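Local structure of cytosol aminopeptidase (3IJ3) at residues A[109-115]-A[150-154]; A[373-379]-A[443-449]; A[402-407]-A[432-437]. The protein probably acts as a manganese-dependent aminopeptidase of the M17 family, removing amino acids from the N-terminal ends of peptides. One frame throughout, in Å; residues are numbered along the deposited sequence.

Interaction 1 (A[109-115]-A[150-154])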
loop_
_atom_site.group_PDB
_atom_site.type_symbol
_atom_site.label_atom_id
_atom_site.label_comp_id
_atom_site.label_asym_id
_atom_site.label_seq_id
_atom_site.Cartn_x
_atom_site.Cartn_y
_atom_site.Cartn_z
ATOM N N PRO A 109 -45.811 -8.374 -16.800
ATOM C CA PRO A 109 -46.949 -8.013 -15.993
ATOM C C PRO A 109 -47.436 -9.276 -15.261
ATOM O O PRO A 109 -46.985 -10.382 -15.574
ATOM C CB PRO A 109 -48.007 -7.597 -17.027
ATOM C CG PRO A 109 -47.293 -7.388 -18.310
ATOM C CD PRO A 109 -46.074 -8.252 -18.247
ATOM N N PRO A 110 -48.346 -9.125 -14.297
ATOM C CA PRO A 110 -48.887 -10.299 -13.608
ATOM C C PRO A 110 -49.635 -11.251 -14.552
ATOM O O PRO A 110 -50.235 -10.802 -15.551
ATOM C CB PRO A 110 -49.886 -9.680 -12.620
ATOM C CG PRO A 110 -49.340 -8.330 -12.356
ATOM C CD PRO A 110 -48.839 -7.873 -13.700
ATOM N N GLY A 111 -49.589 -12.552 -14.263
ATOM C CA GLY A 111 -50.332 -13.519 -15.079
ATOM C C GLY A 111 -49.760 -14.899 -15.219
ATOM O O GLY A 111 -48.706 -15.213 -14.661
ATOM N N ALA A 112 -50.503 -15.723 -15.966
ATOM C CA ALA A 112 -50.156 -17.098 -16.286
ATOM C C ALA A 112 -49.753 -17.092 -17.743
ATOM O O ALA A 112 -50.578 -16.809 -18.617
ATOM C CB ALA A 112 -51.375 -18.044 -16.064
ATOM N N PHE A 113 -48.490 -17.409 -18.015
ATOM C CA PHE A 113 -47.946 -17.327 -19.376
ATOM C C PHE A 113 -47.552 -18.677 -19.930
ATOM O O PHE A 113 -47.469 -19.664 -19.203
ATOM C CB PHE A 113 -46.724 -16.381 -19.392
ATOM C CG PHE A 113 -47.031 -14.958 -18.947
ATOM C CD1 PHE A 113 -47.314 -13.968 -19.890
ATOM C CD2 PHE A 113 -47.049 -14.609 -17.600
ATOM C CE1 PHE A 113 -47.608 -12.655 -19.497
ATOM C CE2 PHE A 113 -47.344 -13.305 -17.190
ATOM C CZ PHE A 113 -47.631 -12.316 -18.150
ATOM N N GLN A 114 -47.287 -18.728 -21.225
ATOM C CA GLN A 114 -46.843 -19.960 -21.839
ATOM C C GLN A 114 -45.934 -19.625 -22.991
ATOM O O GLN A 114 -46.055 -18.557 -23.600
ATOM C CB GLN A 114 -48.035 -20.760 -22.385
ATOM C CG GLN A 114 -48.671 -20.084 -23.584
ATOM C CD GLN A 114 -49.890 -20.797 -24.123
ATOM O OE1 GLN A 114 -50.409 -21.733 -23.512
ATOM N NE2 GLN A 114 -50.374 -20.332 -25.267
ATOM N N LEU A 115 -45.011 -20.537 -23.275
ATOM C CA LEU A 115 -44.117 -20.434 -24.426
ATOM C C LEU A 115 -44.728 -21.336 -25.486
ATOM O O LEU A 115 -45.580 -22.178 -25.164
ATOM C CB LEU A 115 -42.721 -20.955 -24.101
ATOM C CG LEU A 115 -41.993 -20.228 -22.972
ATOM C CD1 LEU A 115 -40.519 -20.705 -22.965
ATOM C CD2 LEU A 115 -42.084 -18.731 -23.156
ATOM N N LEU A 150 -45.025 -11.891 -9.860
ATOM C CA LEU A 150 -46.421 -12.241 -10.154
ATOM C C LEU A 150 -46.652 -12.926 -11.491
ATOM O O LEU A 150 -47.797 -13.213 -11.833
ATOM C CB LEU A 150 -47.290 -10.992 -10.061
ATOM C CG LEU A 150 -47.229 -10.296 -8.698
ATOM C CD1 LEU A 150 -48.083 -9.021 -8.705
ATOM C CD2 LEU A 150 -47.646 -11.250 -7.582
ATOM N N ALA A 151 -45.596 -13.150 -12.262
ATOM C CA ALA A 151 -45.715 -13.861 -13.517
ATOM C C ALA A 151 -45.291 -15.313 -13.298
ATOM O O ALA A 151 -44.254 -15.589 -12.657
ATOM C CB ALA A 151 -44.868 -13.207 -14.590
ATOM N N LYS A 152 -46.098 -16.239 -13.814
ATOM C CA LYS A 152 -45.791 -17.677 -13.750
ATOM C C LYS A 152 -45.850 -18.252 -15.149
ATOM O O LYS A 152 -46.569 -17.729 -16.005
ATOM C CB LYS A 152 -46.740 -18.411 -12.827
ATOM C CG LYS A 152 -46.662 -17.928 -11.381
ATOM C CD LYS A 152 -47.458 -18.864 -10.490
ATOM C CE LYS A 152 -47.392 -18.478 -9.013
ATOM N NZ LYS A 152 -48.044 -19.572 -8.216
ATOM N N LEU A 153 -45.079 -19.313 -15.382
ATOM C CA LEU A 153 -44.979 -19.924 -16.703
ATOM C C LEU A 153 -45.397 -21.371 -16.702
ATOM O O LEU A 153 -45.000 -22.155 -15.822
ATOM C CB LEU A 153 -43.529 -19.839 -17.191
ATOM C CG LEU A 153 -43.180 -20.164 -18.640
ATOM C CD1 LEU A 153 -43.848 -19.134 -19.598
ATOM C CD2 LEU A 153 -41.638 -20.131 -18.830
ATOM N N PHE A 154 -46.170 -21.752 -17.716
ATOM C CA PHE A 154 -46.571 -23.112 -17.849
ATOM C C PHE A 154 -45.364 -23.999 -18.171
ATOM O O PHE A 154 -44.557 -23.667 -19.049
ATOM C CB PHE A 154 -47.622 -23.265 -18.936
ATOM C CG PHE A 154 -47.993 -24.691 -19.192
ATOM C CD1 PHE A 154 -48.574 -25.444 -18.192
ATOM C CD2 PHE A 154 -47.747 -25.285 -20.421
ATOM C CE1 PHE A 154 -48.915 -26.779 -18.409
ATOM C CE2 PHE A 154 -48.083 -26.611 -20.641
ATOM C CZ PHE A 154 -48.657 -27.357 -19.626
HETATM O O HOH W 1 -44.841 -22.823 -21.657
#
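Gly111 pairs with Ala151, and Phe113 with Leu153, where strands 111-114 and 151-154 run parallel. They are the two strands of a beta-alpha-beta unit, with helix 123-135 as the crossover. The unit belongs to the mixed sheet of the N-terminal domain. Four backbone hydrogen bonds join the strands. Gly111 N donates to Leu150 O, and Lys152 N returns a bond of 2.9 Å to Gly111 O. Phe113 N then donates to Lys152 O, and Phe154 N to Phe113 O. Past the last bond a water bridges the two segments, accepting from Leu115 N and donating to Phe154 O.

The apolar contacts lie mainly on the face that carries Phe113 and Leu153. With CG anti to the backbone N (chi1 -169°), Leu153 swings CD1 toward segment 109-115, 4.0 Å from Phe113 CB. Leu153 CD1 also lies 4.0 Å from Leu115 CD2, where the two leucines cross at about a right angle. Helix 123-135 packs against this pair through Phe133 and Leu130. At the start of the strands Pro110 CB rests 3.9 Å from Leu150 CB. The Phe113 ring passes close by Gly111, and Phe113 CE2 lies 3.6 Å from Ala151 CB.

Interaction 2 (A[373-379]-A[443-449])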
loop_
_atom_site.group_PDB
_atom_site.type_symbol
_atom_site.label_atom_id
_atom_site.label_comp_id
_atom_site.label_asym_id
_atom_site.label_seq_id
_atom_site.Cartn_x
_atom_site.Cartn_y
_atom_site.Cartn_z
ATOM N N PRO A 373 -15.384 -20.672 -16.094
ATOM C CA PRO A 373 -14.665 -21.670 -15.276
ATOM C C PRO A 373 -13.454 -22.257 -15.964
ATOM O O PRO A 373 -13.498 -22.528 -17.169
ATOM C CB PRO A 373 -15.697 -22.774 -15.109
ATOM C CG PRO A 373 -17.024 -22.057 -15.181
ATOM C CD PRO A 373 -16.833 -20.944 -16.147
ATOM N N ALA A 374 -12.378 -22.431 -15.205
ATOM C CA ALA A 374 -11.173 -23.053 -15.687
ATOM C C ALA A 374 -11.228 -24.550 -15.465
ATOM O O ALA A 374 -11.569 -25.018 -14.376
ATOM C CB ALA A 374 -9.962 -22.487 -14.947
ATOM N N LEU A 375 -10.863 -25.291 -16.499
ATOM C CA LEU A 375 -10.790 -26.742 -16.460
ATOM C C LEU A 375 -9.365 -27.200 -16.591
ATOM O O LEU A 375 -8.633 -26.745 -17.494
ATOM C CB LEU A 375 -11.557 -27.365 -17.626
ATOM C CG LEU A 375 -11.344 -28.869 -17.936
ATOM C CD1 LEU A 375 -11.869 -29.800 -16.780
ATOM C CD2 LEU A 375 -12.001 -29.258 -19.263
ATOM N N PHE A 376 -8.954 -28.067 -15.685
ATOM C CA PHE A 376 -7.680 -28.762 -15.788
ATOM C C PHE A 376 -8.007 -30.255 -15.831
ATOM O O PHE A 376 -8.887 -30.733 -15.117
ATOM C CB PHE A 376 -6.763 -28.510 -14.592
ATOM C CG PHE A 376 -6.320 -27.077 -14.428
ATOM C CD1 PHE A 376 -5.068 -26.665 -14.895
ATOM C CD2 PHE A 376 -7.155 -26.133 -13.833
ATOM C CE1 PHE A 376 -4.650 -25.348 -14.721
ATOM C CE2 PHE A 376 -6.738 -24.811 -13.669
ATOM C CZ PHE A 376 -5.497 -24.428 -14.084
ATOM N N ALA A 377 -7.266 -31.014 -16.632
ATOM C CA ALA A 377 -7.474 -32.445 -16.671
ATOM C C ALA A 377 -6.163 -33.152 -16.994
ATOM O O ALA A 377 -5.378 -32.685 -17.826
ATOM C CB ALA A 377 -8.563 -32.828 -17.665
ATOM N N ASN A 378 -5.939 -34.270 -16.313
ATOM C CA ASN A 378 -4.719 -35.052 -16.483
ATOM C C ASN A 378 -4.722 -35.984 -17.669
ATOM O O ASN A 378 -3.685 -36.603 -17.966
ATOM C CB ASN A 378 -4.351 -35.814 -15.213
ATOM C CG ASN A 378 -5.318 -36.927 -14.878
ATOM O OD1 ASN A 378 -6.337 -37.102 -15.543
ATOM N ND2 ASN A 378 -5.002 -37.697 -13.815
ATOM N N GLN A 379 -5.867 -36.097 -18.341
ATOM C CA GLN A 379 -6.005 -36.928 -19.534
ATOM C C GLN A 379 -6.675 -36.115 -20.634
ATOM O O GLN A 379 -7.733 -35.507 -20.423
ATOM C CB GLN A 379 -6.799 -38.212 -19.226
ATOM C CG GLN A 379 -5.995 -39.188 -18.315
ATOM C CD GLN A 379 -6.660 -40.527 -18.151
ATOM O OE1 GLN A 379 -7.584 -40.863 -18.886
ATOM N NE2 GLN A 379 -6.166 -41.325 -17.195
ATOM N N ILE A 443 -5.509 -42.317 -13.315
ATOM C CA ILE A 443 -6.898 -42.129 -12.915
ATOM C C ILE A 443 -7.407 -40.864 -13.614
ATOM O O ILE A 443 -6.888 -39.789 -13.355
ATOM C CB ILE A 443 -7.011 -41.951 -11.384
ATOM C CG1 ILE A 443 -6.499 -43.197 -10.657
ATOM C CG2 ILE A 443 -8.458 -41.650 -10.972
ATOM C CD1 ILE A 443 -6.312 -42.999 -9.130
ATOM N N PRO A 444 -8.432 -40.983 -14.475
ATOM C CA PRO A 444 -8.945 -39.776 -15.169
ATOM C C PRO A 444 -9.457 -38.770 -14.144
ATOM O O PRO A 444 -10.299 -39.107 -13.306
ATOM C CB PRO A 444 -10.071 -40.331 -16.047
ATOM C CG PRO A 444 -9.713 -41.731 -16.244
ATOM C CD PRO A 444 -9.121 -42.192 -14.956
ATOM N N TRP A 445 -8.916 -37.562 -14.199
ATOM C CA TRP A 445 -9.234 -36.510 -13.212
ATOM C C TRP A 445 -9.396 -35.134 -13.844
ATOM O O TRP A 445 -8.532 -34.684 -14.619
ATOM C CB TRP A 445 -8.108 -36.499 -12.147
ATOM C CG TRP A 445 -8.063 -35.284 -11.279
ATOM C CD1 TRP A 445 -9.020 -34.852 -10.393
ATOM C CD2 TRP A 445 -6.977 -34.348 -11.186
ATOM N NE1 TRP A 445 -8.602 -33.673 -9.774
ATOM C CE2 TRP A 445 -7.349 -33.355 -10.243
ATOM C CE3 TRP A 445 -5.728 -34.245 -11.814
ATOM C CZ2 TRP A 445 -6.518 -32.280 -9.919
ATOM C CZ3 TRP A 445 -4.897 -33.139 -11.483
ATOM C CH2 TRP A 445 -5.316 -32.185 -10.551
ATOM N N ALA A 446 -10.496 -34.455 -13.495
ATOM C CA ALA A 446 -10.777 -33.112 -13.958
ATOM C C ALA A 446 -10.936 -32.230 -12.716
ATOM O O ALA A 446 -11.570 -32.638 -11.730
ATOM C CB ALA A 446 -12.077 -33.048 -14.823
ATOM N N HIS A 447 -10.326 -31.057 -12.768
ATOM C CA HIS A 447 -10.381 -30.061 -11.694
ATOM C C HIS A 447 -10.940 -28.780 -12.275
ATOM O O HIS A 447 -10.417 -28.255 -13.272
ATOM C CB HIS A 447 -8.976 -29.841 -11.144
ATOM C CG HIS A 447 -8.799 -28.567 -10.378
ATOM N ND1 HIS A 447 -9.298 -28.378 -9.107
ATOM C CD2 HIS A 447 -8.101 -27.445 -10.677
ATOM C CE1 HIS A 447 -8.985 -27.166 -8.694
ATOM N NE2 HIS A 447 -8.232 -26.591 -9.612
ATOM N N PHE A 448 -11.986 -28.268 -11.630
ATOM C CA PHE A 448 -12.627 -27.055 -12.031
ATOM C C PHE A 448 -12.377 -25.938 -11.019
ATOM O O PHE A 448 -12.625 -26.122 -9.796
ATOM C CB PHE A 448 -14.150 -27.223 -12.150
ATOM C CG PHE A 448 -14.574 -27.971 -13.355
ATOM C CD1 PHE A 448 -14.818 -27.301 -14.538
ATOM C CD2 PHE A 448 -14.731 -29.339 -13.324
ATOM C CE1 PHE A 448 -15.207 -28.003 -15.671
ATOM C CE2 PHE A 448 -15.130 -30.043 -14.463
ATOM C CZ PHE A 448 -15.359 -29.376 -15.619
ATOM N N ASP A 449 -11.851 -24.821 -11.507
ATOM C CA ASP A 449 -11.679 -23.611 -10.693
ATOM C C ASP A 449 -12.827 -22.722 -11.135
ATOM O O ASP A 449 -12.948 -22.374 -12.330
ATOM C CB ASP A 449 -10.349 -22.922 -10.931
ATOM C CG ASP A 449 -9.199 -23.658 -10.312
ATOM O OD1 ASP A 449 -9.411 -24.264 -9.252
ATOM O OD2 ASP A 449 -8.079 -23.615 -10.887
#
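Pro373 touches Asp449 at the start of an antiparallel pair of strands, with its CA facing Asp449 O. Strand 445-454 joins strand 374-377 to strand 353-359 within the large mixed sheet of the M17 catalytic domain. Ala374 and Asp449 form the first hydrogen-bonded pair. Ala374 N donates to Asp449 O, and Asp449 N donates back to Ala374 O.

Leu375 faces Phe448 in a non-hydrogen-bonded pair. Its CG lies opposite the backbone N (chi1 167°), which brings CD1 over one face of the Phe448 ring. In this CH-pi contact Leu375 CD1 is 4.0 Å from the Phe448 ring centroid. Leu375 CD1 also meets Ala446 CB at 3.8 Å. Helix 380-393 packs on this face through Leu386.

Phe376 pairs with His447 by two backbone bonds. On the other face their side chains run side by side and the rings meet obliquely, planes 39° apart, with Phe376 CD2 3.5 Å from His447 CD2. His447 ND1 hydrogen-bonds to Asp356 OD1 on strand 353-359. Ala377 sets its CA against Trp445 O.

Asn378 continues the pairing with its side chain. Its backbone N donates to Trp445 O. Asn378 OD1 accepts from Trp445 N at 2.9 Å, with the donor well above the amide plane. Asn378 ND2 donates to Ile443 O at 2.9 Å, nearly straight at 169°. Gln379, the N-cap residue of helix 380-393, crosses Pro444 obliquely, with Gln379 OE1 3.5 Å from Pro444 CG. Gln379 NE2 hydrogen-bonds to Asp441 O.

The Asn378 amide thus takes over where regular strand pairing stops. Its two bonds fix its rotation and satisfy backbone groups of Ile443 and Trp445.

Interaction 3 (A[402-407]-A[432-437]). With EDO (1,2-ethanediol), chain I.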
loop_
_atom_site.group_PDB
_atom_site.type_symbol
_atom_site.label_atom_id
_atom_site.label_comp_id
_atom_site.label_asym_id
_atom_site.label_seq_id
_atom_site.Cartn_x
_atom_site.Cartn_y
_atom_site.Cartn_z
ATOM N N LEU A 402 -1.766 -28.187 -17.170
ATOM C CA LEU A 402 -0.986 -28.717 -16.051
ATOM C C LEU A 402 0.452 -28.657 -16.610
ATOM O O LEU A 402 1.020 -29.678 -17.056
ATOM C CB LEU A 402 -1.449 -30.127 -15.672
ATOM C CG LEU A 402 -2.793 -30.253 -14.981
ATOM C CD1 LEU A 402 -3.338 -31.680 -15.012
ATOM C CD2 LEU A 402 -2.723 -29.733 -13.547
ATOM N N PHE A 403 1.005 -27.430 -16.660
ATOM C CA PHE A 403 2.311 -27.154 -17.266
ATOM C C PHE A 403 3.417 -27.629 -16.329
ATOM O O PHE A 403 3.754 -26.963 -15.366
ATOM C CB PHE A 403 2.421 -25.683 -17.605
ATOM C CG PHE A 403 3.575 -25.342 -18.474
ATOM C CD1 PHE A 403 3.669 -25.864 -19.754
ATOM C CD2 PHE A 403 4.559 -24.461 -18.050
ATOM C CE1 PHE A 403 4.734 -25.545 -20.571
ATOM C CE2 PHE A 403 5.628 -24.138 -18.871
ATOM C CZ PHE A 403 5.720 -24.677 -20.121
ATOM N N GLN A 404 3.990 -28.774 -16.670
ATOM C CA GLN A 404 4.919 -29.475 -15.778
ATOM C C GLN A 404 6.159 -28.698 -15.320
ATOM O O GLN A 404 6.555 -28.879 -14.180
ATOM C CB GLN A 404 5.276 -30.859 -16.339
ATOM C CG GLN A 404 4.027 -31.758 -16.549
ATOM C CD GLN A 404 3.350 -32.120 -15.241
ATOM O OE1 GLN A 404 3.960 -32.740 -14.375
ATOM N NE2 GLN A 404 2.083 -31.761 -15.103
ATOM N N PRO A 405 6.751 -27.832 -16.180
ATOM C CA PRO A 405 7.913 -27.075 -15.689
ATOM C C PRO A 405 7.630 -26.215 -14.472
ATOM O O PRO A 405 8.552 -25.934 -13.674
ATOM C CB PRO A 405 8.318 -26.217 -16.915
ATOM C CG PRO A 405 7.865 -27.048 -18.093
ATOM C CD PRO A 405 6.540 -27.606 -17.623
ATOM N N TYR A 406 6.381 -25.808 -14.282
ATOM C CA TYR A 406 6.045 -24.989 -13.118
ATOM C C TYR A 406 5.996 -25.761 -11.781
ATOM O O TYR A 406 5.813 -25.153 -10.733
ATOM C CB TYR A 406 4.769 -24.204 -13.325
ATOM C CG TYR A 406 4.799 -23.215 -14.468
ATOM C CD1 TYR A 406 5.989 -22.715 -14.983
ATOM C CD2 TYR A 406 3.593 -22.642 -14.930
ATOM C CE1 TYR A 406 5.990 -21.760 -16.003
ATOM C CE2 TYR A 406 3.595 -21.681 -15.924
ATOM C CZ TYR A 406 4.773 -21.247 -16.455
ATOM O OH TYR A 406 4.775 -20.309 -17.448
ATOM N N ARG A 407 6.144 -27.081 -11.818
ATOM C CA ARG A 407 6.234 -27.844 -10.572
ATOM C C ARG A 407 7.399 -27.318 -9.747
ATOM O O ARG A 407 7.366 -27.401 -8.525
ATOM C CB ARG A 407 6.382 -29.335 -10.843
ATOM C CG ARG A 407 5.060 -29.981 -11.262
ATOM C CD ARG A 407 5.255 -31.401 -11.768
ATOM N NE ARG A 407 5.848 -32.317 -10.793
ATOM C CZ ARG A 407 5.204 -33.299 -10.133
ATOM N NH1 ARG A 407 3.897 -33.548 -10.304
ATOM N NH2 ARG A 407 5.896 -34.070 -9.292
ATOM N N ALA A 432 -3.601 -26.182 -9.392
ATOM C CA ALA A 432 -3.908 -27.406 -10.090
ATOM C C ALA A 432 -2.707 -28.342 -10.082
ATOM O O ALA A 432 -2.878 -29.558 -9.899
ATOM C CB ALA A 432 -4.361 -27.086 -11.549
ATOM N N LEU A 433 -1.500 -27.804 -10.279
ATOM C CA LEU A 433 -0.278 -28.651 -10.265
ATOM C C LEU A 433 -0.049 -29.202 -8.879
ATOM O O LEU A 433 0.465 -30.304 -8.718
ATOM C CB LEU A 433 1.008 -27.910 -10.679
ATOM C CG LEU A 433 1.291 -27.580 -12.114
ATOM C CD1 LEU A 433 2.539 -26.650 -12.189
ATOM C CD2 LEU A 433 1.450 -28.841 -12.968
ATOM N N PHE A 434 -0.392 -28.413 -7.864
ATOM C CA PHE A 434 -0.273 -28.883 -6.492
ATOM C C PHE A 434 -1.154 -30.150 -6.310
ATOM O O PHE A 434 -0.694 -31.191 -5.876
ATOM C CB PHE A 434 -0.714 -27.797 -5.506
ATOM C CG PHE A 434 -0.683 -28.254 -4.075
ATOM C CD1 PHE A 434 0.484 -28.118 -3.301
ATOM C CD2 PHE A 434 -1.780 -28.853 -3.514
ATOM C CE1 PHE A 434 0.519 -28.564 -1.973
ATOM C CE2 PHE A 434 -1.760 -29.306 -2.195
ATOM C CZ PHE A 434 -0.602 -29.163 -1.414
ATOM N N LEU A 435 -2.419 -30.035 -6.666
ATOM C CA LEU A 435 -3.360 -31.131 -6.537
ATOM C C LEU A 435 -2.941 -32.374 -7.332
ATOM O O LEU A 435 -3.177 -33.503 -6.896
ATOM C CB LEU A 435 -4.767 -30.679 -6.937
ATOM C CG LEU A 435 -5.435 -29.621 -6.021
ATOM C CD1 LEU A 435 -6.709 -29.093 -6.681
ATOM C CD2 LEU A 435 -5.727 -30.221 -4.687
ATOM N N GLN A 436 -2.303 -32.168 -8.488
ATOM C CA GLN A 436 -1.871 -33.262 -9.314
ATOM C C GLN A 436 -0.887 -34.166 -8.580
ATOM O O GLN A 436 -0.780 -35.334 -8.907
ATOM C CB GLN A 436 -1.254 -32.762 -10.617
ATOM C CG GLN A 436 -0.922 -33.865 -11.586
ATOM C CD GLN A 436 -0.429 -33.346 -12.913
ATOM O OE1 GLN A 436 0.203 -32.277 -12.990
ATOM N NE2 GLN A 436 -0.682 -34.108 -13.967
ATOM N N HIS A 437 -0.160 -33.630 -7.610
ATOM C CA HIS A 437 0.781 -34.474 -6.828
ATOM C C HIS A 437 0.060 -35.572 -6.067
ATOM O O HIS A 437 0.694 -36.563 -5.676
ATOM C CB HIS A 437 1.576 -33.644 -5.824
ATOM C CG HIS A 437 2.662 -32.826 -6.444
ATOM N ND1 HIS A 437 2.415 -31.663 -7.133
ATOM C CD2 HIS A 437 4.005 -32.997 -6.466
ATOM C CE1 HIS A 437 3.558 -31.149 -7.554
ATOM N NE2 HIS A 437 4.538 -31.938 -7.165
HETATM C C1 EDO I . 8.643 -29.720 -6.387
HETATM O O1 EDO I . 9.506 -30.458 -7.256
HETATM C C2 EDO I . 7.198 -30.163 -6.562
HETATM O O2 EDO I . 7.113 -31.412 -7.262
HETATM O O HOH W 2 2.005 -31.608 -10.760
#
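Leu433 carries the tight part of this contact, pushing its two methyls into the 402-407 loop. Leu433 CD1 lies 3.5 Å from Tyr406 CB and also meets Phe403 O. CD2 fits between Leu402 and the amide of Gln404. Beside it, Leu402 CD2 meets Ala432 CB at 3.7 Å, and Leu402 CD1 lies against the Gln436 amide. Phe376 of strand 374-377 touches both Leu402 and Ala432.

Gln404 bends back at chi2 (-66°), which brings its NE2 to two acceptors. One is Leu402 O. The other bond runs 2.9 Å from Gln404 NE2 to Gln436 OE1, close to the plane of the Gln404 amide. The two amide planes stand nearly perpendicular, at 83°.

The outer side is polar and wetter. Here the Arg407 guanidinium lies flat on the His437 ring, with centres 3.8 Å apart. His437 NE2 sits over the middle of the guanidinium. His437 ND1 donates to Leu433 O, which helps to hold the ring in place. A water accepts from Arg407 NH1 at 2.7 Å and donates to Leu433 O and Gln436 OE1. At the ring edge, O2 of an ethanediol, probably from the crystallisation liquor, shares a 2.6 Å hydrogen bond with His437 NE2.

Tyr406 OH hydrogen-bonds to Leu368 O and Asn371 N of a third subunit. The arrangement is a loop with a 3-10 turn packed on the C-terminal part of helix 427-436 in the M17 catalytic domain, beside a subunit interface.

In the fold
Interaction 1 comes first along the chain and lies in the N-terminal domain. Interactions 2 and 3 belong to the catalytic domain, on the opposite side of the chain's centre. The centres of interactions 1 and 2 are about 41 Å apart, and those of 1 and 3 about 50 Å. Interaction 3 is nested within the loop that interaction 2 closes, and their centres are about 12 Å apart. They touch where His447 CE1 meets Leu435 CD1 at 3.6 Å. Helix 427-436 leads into strand 445-454 and packs against the large catalytic sheet. The layout reflects a two-domain chain: interaction 1 joins two strands of the N-terminal domain's sheet, while interactions 2 and 3 form neighbouring layers of the catalytic domain.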